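Local coordinates for purine nucleoside phosphorylase YlmD (Geobacillus stearothermophilus, PDB 6T1B), which splits purine nucleosides such as adenosine and inosine with phosphate into free base and ribose 1-phosphate, and also deaminates adenosine, using zinc, at residues A[136-141]-A[165-170]; A[193-198]-A[217-222]; A[222-227]-A[235-240]. One frame throughout, in Å; residues are numbered along the deposited sequence.

Interaction 1 of 3, residues A[136-141]-A[165-170]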
# COMPACT_ATOMS: atom_id res chain seq x y z
N ALA A 136 -2.10 -3.01 -20.69
CA ALA A 136 -2.88 -1.79 -20.80
C ALA A 136 -2.21 -0.58 -20.18
O ALA A 136 -2.77 0.52 -20.23
CB ALA A 136 -4.25 -1.99 -20.14
N GLY A 137 -1.05 -0.74 -19.56
CA GLY A 137 -0.37 0.40 -18.98
C GLY A 137 -1.06 0.99 -17.76
O GLY A 137 -0.88 2.17 -17.47
N LEU A 138 -1.79 0.18 -16.99
CA LEU A 138 -2.44 0.62 -15.76
C LEU A 138 -1.59 0.21 -14.57
O LEU A 138 -1.07 -0.92 -14.52
CB LEU A 138 -3.81 -0.02 -15.59
CG LEU A 138 -4.96 0.68 -16.29
CD1 LEU A 138 -6.13 -0.24 -16.54
CD2 LEU A 138 -5.38 1.87 -15.43
N VAL A 139 -1.47 1.12 -13.61
CA VAL A 139 -0.92 0.79 -12.31
C VAL A 139 -1.89 1.34 -11.27
O VAL A 139 -2.54 2.37 -11.49
CB VAL A 139 0.51 1.34 -12.08
CG1 VAL A 139 1.50 0.69 -13.04
CG2 VAL A 139 0.54 2.88 -12.17
N GLY A 140 -1.93 0.69 -10.11
CA GLY A 140 -2.77 1.14 -9.03
C GLY A 140 -2.13 0.82 -7.70
O GLY A 140 -1.27 -0.06 -7.59
N LEU A 141 -2.60 1.53 -6.67
CA LEU A 141 -2.08 1.31 -5.33
C LEU A 141 -3.18 1.64 -4.35
O LEU A 141 -3.80 2.72 -4.41
CB LEU A 141 -0.85 2.21 -5.10
CG LEU A 141 -0.14 2.11 -3.76
CD1 LEU A 141 0.29 0.71 -3.41
CD2 LEU A 141 1.06 3.07 -3.79
N GLU A 165 -12.39 1.00 -17.09
CA GLU A 165 -11.22 0.88 -17.96
C GLU A 165 -11.29 -0.32 -18.90
O GLU A 165 -10.43 -0.46 -19.77
CB GLU A 165 -9.93 0.83 -17.12
CG GLU A 165 -9.87 1.86 -15.99
CD GLU A 165 -9.99 3.31 -16.44
OE1 GLU A 165 -9.51 3.63 -17.53
OE2 GLU A 165 -10.56 4.13 -15.68
N HIS A 166 -12.34 -1.15 -18.78
CA HIS A 166 -12.56 -2.28 -19.70
C HIS A 166 -11.39 -3.26 -19.69
O HIS A 166 -10.98 -3.78 -20.73
CB HIS A 166 -12.91 -1.76 -21.10
CG HIS A 166 -14.04 -0.77 -21.09
ND1 HIS A 166 -13.86 0.57 -21.36
CD2 HIS A 166 -15.35 -0.92 -20.79
CE1 HIS A 166 -15.02 1.20 -21.26
NE2 HIS A 166 -15.95 0.31 -20.91
N ILE A 167 -10.89 -3.55 -18.50
CA ILE A 167 -9.81 -4.51 -18.28
C ILE A 167 -10.41 -5.73 -17.59
O ILE A 167 -10.96 -5.61 -16.49
CB ILE A 167 -8.71 -3.92 -17.37
CG1 ILE A 167 -8.15 -2.63 -17.97
CG2 ILE A 167 -7.59 -4.94 -17.15
CD1 ILE A 167 -7.64 -2.77 -19.36
N ALA A 168 -10.26 -6.90 -18.19
CA ALA A 168 -10.69 -8.12 -17.53
C ALA A 168 -9.84 -8.40 -16.30
O ALA A 168 -8.64 -8.13 -16.30
CB ALA A 168 -10.59 -9.31 -18.48
N PRO A 169 -10.43 -8.93 -15.23
CA PRO A 169 -9.60 -9.29 -14.06
C PRO A 169 -8.45 -10.22 -14.38
O PRO A 169 -7.42 -10.18 -13.70
CB PRO A 169 -10.62 -9.94 -13.11
CG PRO A 169 -11.92 -9.29 -13.47
CD PRO A 169 -11.86 -9.12 -14.97
N SER A 170 -8.60 -11.08 -15.39
CA SER A 170 -7.53 -11.98 -15.79
C SER A 170 -6.30 -11.24 -16.31
O SER A 170 -5.23 -11.85 -16.43
CB SER A 170 -8.07 -12.93 -16.87
OG SER A 170 -8.52 -12.16 -17.99
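L138 and I167 reach toward each other tip to tip. The CD1 methyl of L138 presses on CG1 of I167 at 3.4 Å, tighter than an ordinary van der Waals contact. Beside this pair, CB of A136 meets the terminal CD1 of I167 at 3.6 Å. The same L138 methyl also lies 4.0 Å from CB of E165. I167 therefore touches two residues of 136-141, and one leucine methyl touches two residues of 165-170. The CG of L138 stands beside its backbone N (chi1 -85°), and CD1 carries the branch across to the loop.

The backbone at the start of strand 138-144 forms a G1 beta bulge, with G137 and L138 both opposite A133 of strand 127-133. G137 takes the positive phi of 70°. On the other side, the loop leaves helix 153-163 and turns at H166, again with positive phi, before I167 comes back toward the sheet.

The second shell is partly shared. A133 touches both L138 and I167, while W161 of the helix packs on L138 and pairs by its backbone with I167. The bent chain of E165 carries its carboxylate to a salt bridge with K87 and a hydrogen bond with Y111 OH.

Interaction 2 of 3, residues A[193-198]-A[217-222]; sequences DSLRPT and LDLKEA
L195 and L217 touch across this contact, and the flat polar groups lie at its margins. The guanidinium of R196 holds D193 at its edge, in plane. Its NH1 forms a salt bridge with D193 OD1 at 2.7 Å and meets that oxygen nearly along the C-O bond, although the hydrogen bond itself is bent (137°). The carboxylate of D218 is used differently. The backbone N of E221 approaches D218 OD2 over a face, 72° out of the carboxylate plane, at 3.1 Å. The N-H points almost straight at the oxygen.

The contact itself is apolar. CD1 of L195 points its tip at the end of L217, 3.8 Å from L217 CD1 and 3.9 Å from L217 CD2. One methyl thus sits against both branches of the other leucine. L219 adds a looser touch, with its CD2 at 4.4 Å from L195 CD1. L217 turns its CG anti to the backbone N (chi1 172°), which puts CG, with its two methyls, on the L195 side.

The contact joins the 193-198 segment to the start of helix 219-229. D218, the one residue between strand 214-217 and helix 219-229, is the N-cap, and its bond to E221 N closes the first turn. Residues 196-198 form a 3-10 turn following helix 189-195. There L195 O accepts twice from T198: from OG1 at 2.8 Å, in the carbonyl plane on a lone pair, and from the backbone N at 3.0 Å.

W207 of the small antiparallel sheet packs on both L195 and L217, and Y185 touches L217 and L219. T149 of helix 146-150 touches L195 and L219. The side chain of L219 lies about 6 Å from that of C126, a ligand of the catalytic zinc.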
# COMPACT_ATOMS: atom_id res chain seq x y z
N ASP A 193 -16.20 -9.47 12.59
CA ASP A 193 -17.59 -9.43 12.13
C ASP A 193 -17.76 -8.49 10.94
O ASP A 193 -18.58 -8.76 10.05
CB ASP A 193 -18.51 -9.00 13.28
CG ASP A 193 -18.69 -10.09 14.32
OD1 ASP A 193 -18.41 -11.26 14.01
OD2 ASP A 193 -19.12 -9.76 15.45
N SER A 194 -17.02 -7.38 10.91
CA SER A 194 -17.11 -6.48 9.78
C SER A 194 -16.47 -7.07 8.53
O SER A 194 -16.82 -6.67 7.41
CB SER A 194 -16.43 -5.15 10.11
OG SER A 194 -15.01 -5.28 10.06
N LEU A 195 -15.53 -8.00 8.70
CA LEU A 195 -14.88 -8.63 7.56
C LEU A 195 -15.64 -9.82 7.01
O LEU A 195 -15.54 -10.09 5.81
CB LEU A 195 -13.46 -9.08 7.94
CG LEU A 195 -12.49 -7.98 8.34
CD1 LEU A 195 -11.20 -8.55 8.88
CD2 LEU A 195 -12.19 -7.06 7.15
N ARG A 196 -16.38 -10.55 7.85
CA ARG A 196 -17.05 -11.75 7.37
C ARG A 196 -17.89 -11.50 6.13
O ARG A 196 -17.83 -12.33 5.20
CB ARG A 196 -17.90 -12.39 8.48
CG ARG A 196 -17.11 -13.34 9.36
CD ARG A 196 -17.93 -14.51 9.88
NE ARG A 196 -17.29 -15.09 11.05
CZ ARG A 196 -17.23 -14.48 12.23
NH1 ARG A 196 -17.80 -13.29 12.38
NH2 ARG A 196 -16.61 -15.05 13.25
N PRO A 197 -18.66 -10.41 6.03
CA PRO A 197 -19.53 -10.24 4.85
C PRO A 197 -18.79 -10.07 3.55
O PRO A 197 -19.42 -10.17 2.49
CB PRO A 197 -20.33 -8.97 5.19
CG PRO A 197 -20.25 -8.84 6.68
CD PRO A 197 -18.92 -9.40 7.07
N THR A 198 -17.49 -9.78 3.58
CA THR A 198 -16.75 -9.48 2.36
C THR A 198 -16.12 -10.72 1.72
O THR A 198 -15.52 -10.61 0.65
CB THR A 198 -15.64 -8.46 2.65
OG1 THR A 198 -14.58 -9.12 3.35
CG2 THR A 198 -16.16 -7.30 3.49
N LEU A 217 -5.34 -11.83 13.16
CA LEU A 217 -5.92 -11.49 11.87
C LEU A 217 -4.84 -11.34 10.82
O LEU A 217 -3.83 -10.66 11.07
CB LEU A 217 -6.72 -10.20 11.99
CG LEU A 217 -7.25 -9.57 10.71
CD1 LEU A 217 -8.18 -10.52 10.00
CD2 LEU A 217 -7.96 -8.29 11.04
N ASP A 218 -5.06 -11.94 9.66
CA ASP A 218 -4.13 -11.89 8.52
C ASP A 218 -4.79 -11.02 7.44
O ASP A 218 -5.54 -11.53 6.58
CB ASP A 218 -3.84 -13.28 8.00
CG ASP A 218 -2.76 -13.29 6.93
OD1 ASP A 218 -2.25 -14.41 6.64
OD2 ASP A 218 -2.43 -12.22 6.40
N LEU A 219 -4.56 -9.70 7.49
CA LEU A 219 -5.15 -8.81 6.51
C LEU A 219 -4.61 -9.06 5.11
O LEU A 219 -5.31 -8.79 4.13
CB LEU A 219 -4.94 -7.34 6.88
CG LEU A 219 -5.86 -6.76 7.94
CD1 LEU A 219 -5.44 -5.32 8.20
CD2 LEU A 219 -7.32 -6.85 7.55
N LYS A 220 -3.38 -9.56 4.98
CA LYS A 220 -2.87 -9.86 3.65
C LYS A 220 -3.75 -10.93 3.02
O LYS A 220 -4.19 -10.79 1.87
CB LYS A 220 -1.43 -10.37 3.73
CG LYS A 220 -0.40 -9.35 4.16
CD LYS A 220 0.97 -10.02 4.17
CE LYS A 220 1.99 -9.12 4.78
NZ LYS A 220 3.17 -9.95 5.13
N GLU A 221 -4.04 -12.00 3.76
CA GLU A 221 -4.85 -13.08 3.22
C GLU A 221 -6.29 -12.63 3.01
O GLU A 221 -6.94 -13.07 2.06
CB GLU A 221 -4.77 -14.31 4.13
CG GLU A 221 -5.67 -15.46 3.73
CD GLU A 221 -5.21 -16.22 2.48
OE1 GLU A 221 -4.26 -15.79 1.79
OE2 GLU A 221 -5.80 -17.28 2.21
N ALA A 222 -6.82 -11.79 3.89
CA ALA A 222 -8.17 -11.29 3.68
C ALA A 222 -8.26 -10.57 2.33
O ALA A 222 -9.23 -10.76 1.59
CB ALA A 222 -8.56 -10.34 4.81

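Interaction 3 of 3, residues A[222-227]-A[235-240]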
# COMPACT_ATOMS: atom_id res chain seq x y z
N ALA A 222 -6.82 -11.79 3.89
CA ALA A 222 -8.17 -11.29 3.68
C ALA A 222 -8.26 -10.57 2.33
O ALA A 222 -9.23 -10.76 1.59
CB ALA A 222 -8.56 -10.34 4.81
N ASN A 223 -7.27 -9.76 2.02
CA ASN A 223 -7.28 -9.03 0.75
C ASN A 223 -7.04 -9.97 -0.42
O ASN A 223 -7.70 -9.84 -1.46
CB ASN A 223 -6.27 -7.90 0.82
CG ASN A 223 -6.85 -6.70 1.51
OD1 ASN A 223 -7.66 -5.99 0.91
ND2 ASN A 223 -6.55 -6.53 2.79
N ARG A 224 -6.18 -10.98 -0.25
CA ARG A 224 -6.00 -11.97 -1.31
C ARG A 224 -7.32 -12.66 -1.62
O ARG A 224 -7.68 -12.84 -2.79
CB ARG A 224 -4.94 -12.99 -0.90
CG ARG A 224 -4.74 -14.11 -1.90
CD ARG A 224 -3.61 -15.04 -1.50
NE ARG A 224 -3.67 -16.24 -2.30
CZ ARG A 224 -4.40 -17.31 -2.00
NH1 ARG A 224 -5.12 -17.34 -0.88
NH2 ARG A 224 -4.42 -18.35 -2.82
N LEU A 225 -8.05 -13.09 -0.58
CA LEU A 225 -9.30 -13.80 -0.81
C LEU A 225 -10.31 -12.91 -1.52
O LEU A 225 -11.04 -13.37 -2.40
CB LEU A 225 -9.86 -14.29 0.53
CG LEU A 225 -9.04 -15.39 1.22
CD1 LEU A 225 -9.53 -15.58 2.65
CD2 LEU A 225 -9.14 -16.69 0.47
N GLN A 226 -10.34 -11.62 -1.17
CA GLN A 226 -11.23 -10.70 -1.87
C GLN A 226 -10.84 -10.57 -3.33
O GLN A 226 -11.71 -10.53 -4.21
CB GLN A 226 -11.23 -9.33 -1.21
CG GLN A 226 -12.02 -9.28 0.09
CD GLN A 226 -12.07 -7.87 0.68
OE1 GLN A 226 -11.71 -6.90 0.03
NE2 GLN A 226 -12.54 -7.77 1.92
N LEU A 227 -9.53 -10.45 -3.61
CA LEU A 227 -9.09 -10.30 -5.00
C LEU A 227 -9.44 -11.53 -5.82
O LEU A 227 -9.85 -11.41 -6.97
CB LEU A 227 -7.58 -10.06 -5.05
CG LEU A 227 -7.18 -8.70 -4.52
CD1 LEU A 227 -5.70 -8.69 -4.16
CD2 LEU A 227 -7.45 -7.59 -5.52
N SER A 235 -2.58 -17.21 -9.61
CA SER A 235 -1.18 -17.15 -10.02
C SER A 235 -0.72 -15.74 -10.36
O SER A 235 0.46 -15.53 -10.63
CB SER A 235 -0.92 -18.12 -11.17
OG SER A 235 -1.66 -17.75 -12.31
N HIS A 236 -1.63 -14.77 -10.37
CA HIS A 236 -1.32 -13.38 -10.60
C HIS A 236 -1.15 -12.58 -9.31
O HIS A 236 -0.91 -11.37 -9.39
CB HIS A 236 -2.42 -12.71 -11.42
CG HIS A 236 -2.49 -13.15 -12.85
ND1 HIS A 236 -3.04 -12.35 -13.82
CD2 HIS A 236 -2.07 -14.27 -13.48
CE1 HIS A 236 -2.98 -12.96 -14.99
NE2 HIS A 236 -2.38 -14.12 -14.82
N ILE A 237 -1.33 -13.21 -8.15
CA ILE A 237 -1.31 -12.53 -6.86
C ILE A 237 -0.07 -12.98 -6.10
O ILE A 237 0.05 -14.17 -5.76
CB ILE A 237 -2.56 -12.82 -6.02
CG1 ILE A 237 -3.82 -12.38 -6.78
CG2 ILE A 237 -2.47 -12.09 -4.68
CD1 ILE A 237 -5.10 -12.94 -6.16
N TYR A 238 0.82 -12.03 -5.82
CA TYR A 238 2.07 -12.28 -5.11
C TYR A 238 1.95 -11.65 -3.74
O TYR A 238 1.50 -10.51 -3.63
CB TYR A 238 3.21 -11.60 -5.87
CG TYR A 238 3.43 -12.12 -7.27
CD1 TYR A 238 2.59 -11.75 -8.31
CD2 TYR A 238 4.48 -12.99 -7.56
CE1 TYR A 238 2.78 -12.23 -9.61
CE2 TYR A 238 4.68 -13.47 -8.85
CZ TYR A 238 3.83 -13.08 -9.86
OH TYR A 238 4.04 -13.56 -11.15
N VAL A 239 2.35 -12.37 -2.70
CA VAL A 239 2.16 -11.90 -1.33
C VAL A 239 3.51 -11.88 -0.62
O VAL A 239 4.16 -12.92 -0.49
CB VAL A 239 1.17 -12.78 -0.56
CG1 VAL A 239 0.93 -12.26 0.83
CG2 VAL A 239 -0.15 -12.89 -1.31
N SER A 240 3.92 -10.71 -0.14
CA SER A 240 5.10 -10.62 0.71
C SER A 240 4.85 -11.30 2.05
O SER A 240 3.78 -11.15 2.64
CB SER A 240 5.43 -9.15 0.97
OG SER A 240 6.57 -9.01 1.80
O HOH W 1 -1.87 -16.11 -4.67
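R224 turns its CG anti to the backbone N (chi1 177°) and stays extended as far as NE, which lays its methylenes against I237 and V239. I237 sends its CG1 branch beside its own backbone N (chi1 -59°), and CD1 then reaches L227. The R224 side chain runs obliquely to that of I237, with CG 4.1 Å from I237 CG2, and at about a right angle to that of V239, with CD 4.1 Å from V239 CG2. CD1 of I237 rests on CB of L227 at 4.0 Å.

A water lies at the edge of the guanidinium, in its plane. It accepts from R224 NE at 3.0 Å and is hydrogen-bonded to I237 O at 2.9 Å. NH2 bonds N234 OD1, and NH1 forms a salt bridge with E221.

The helix segment and the strand run antiparallel, at 178°, with their axes 10.1 Å apart. The chain climbs helix 219-229, turns and returns as strand 237-239, an outermost strand of its sheet. The parallel strand 173-176 lies beside it in the sheet: its I176 touches R224, I237 and V239, and its V174 touches L227. Helix 153-163 packs on L227 through A154 and V158.

In the fold
The three interactions follow one another along the chain. Interaction 1 and interaction 3 both reach the same six-stranded mixed sheet, interaction 1 through strand 138-144 and interaction 3 through the outermost strand 237-239. Their centres are about 16 Å apart, and S170 packs against H236 where they touch. Interactions 2 and 3 lie closer, with centres about 13 Å apart. They share A222 and use successive turns of helix 219-229. K220 NZ also bonds S240 O between them. Interactions 1 and 2 do not touch, and their centres lie about 24 Å apart. Helix 219-229 thus ties the sheet edge to the region near the catalytic zinc, while interaction 1 lies away from the annotated sites.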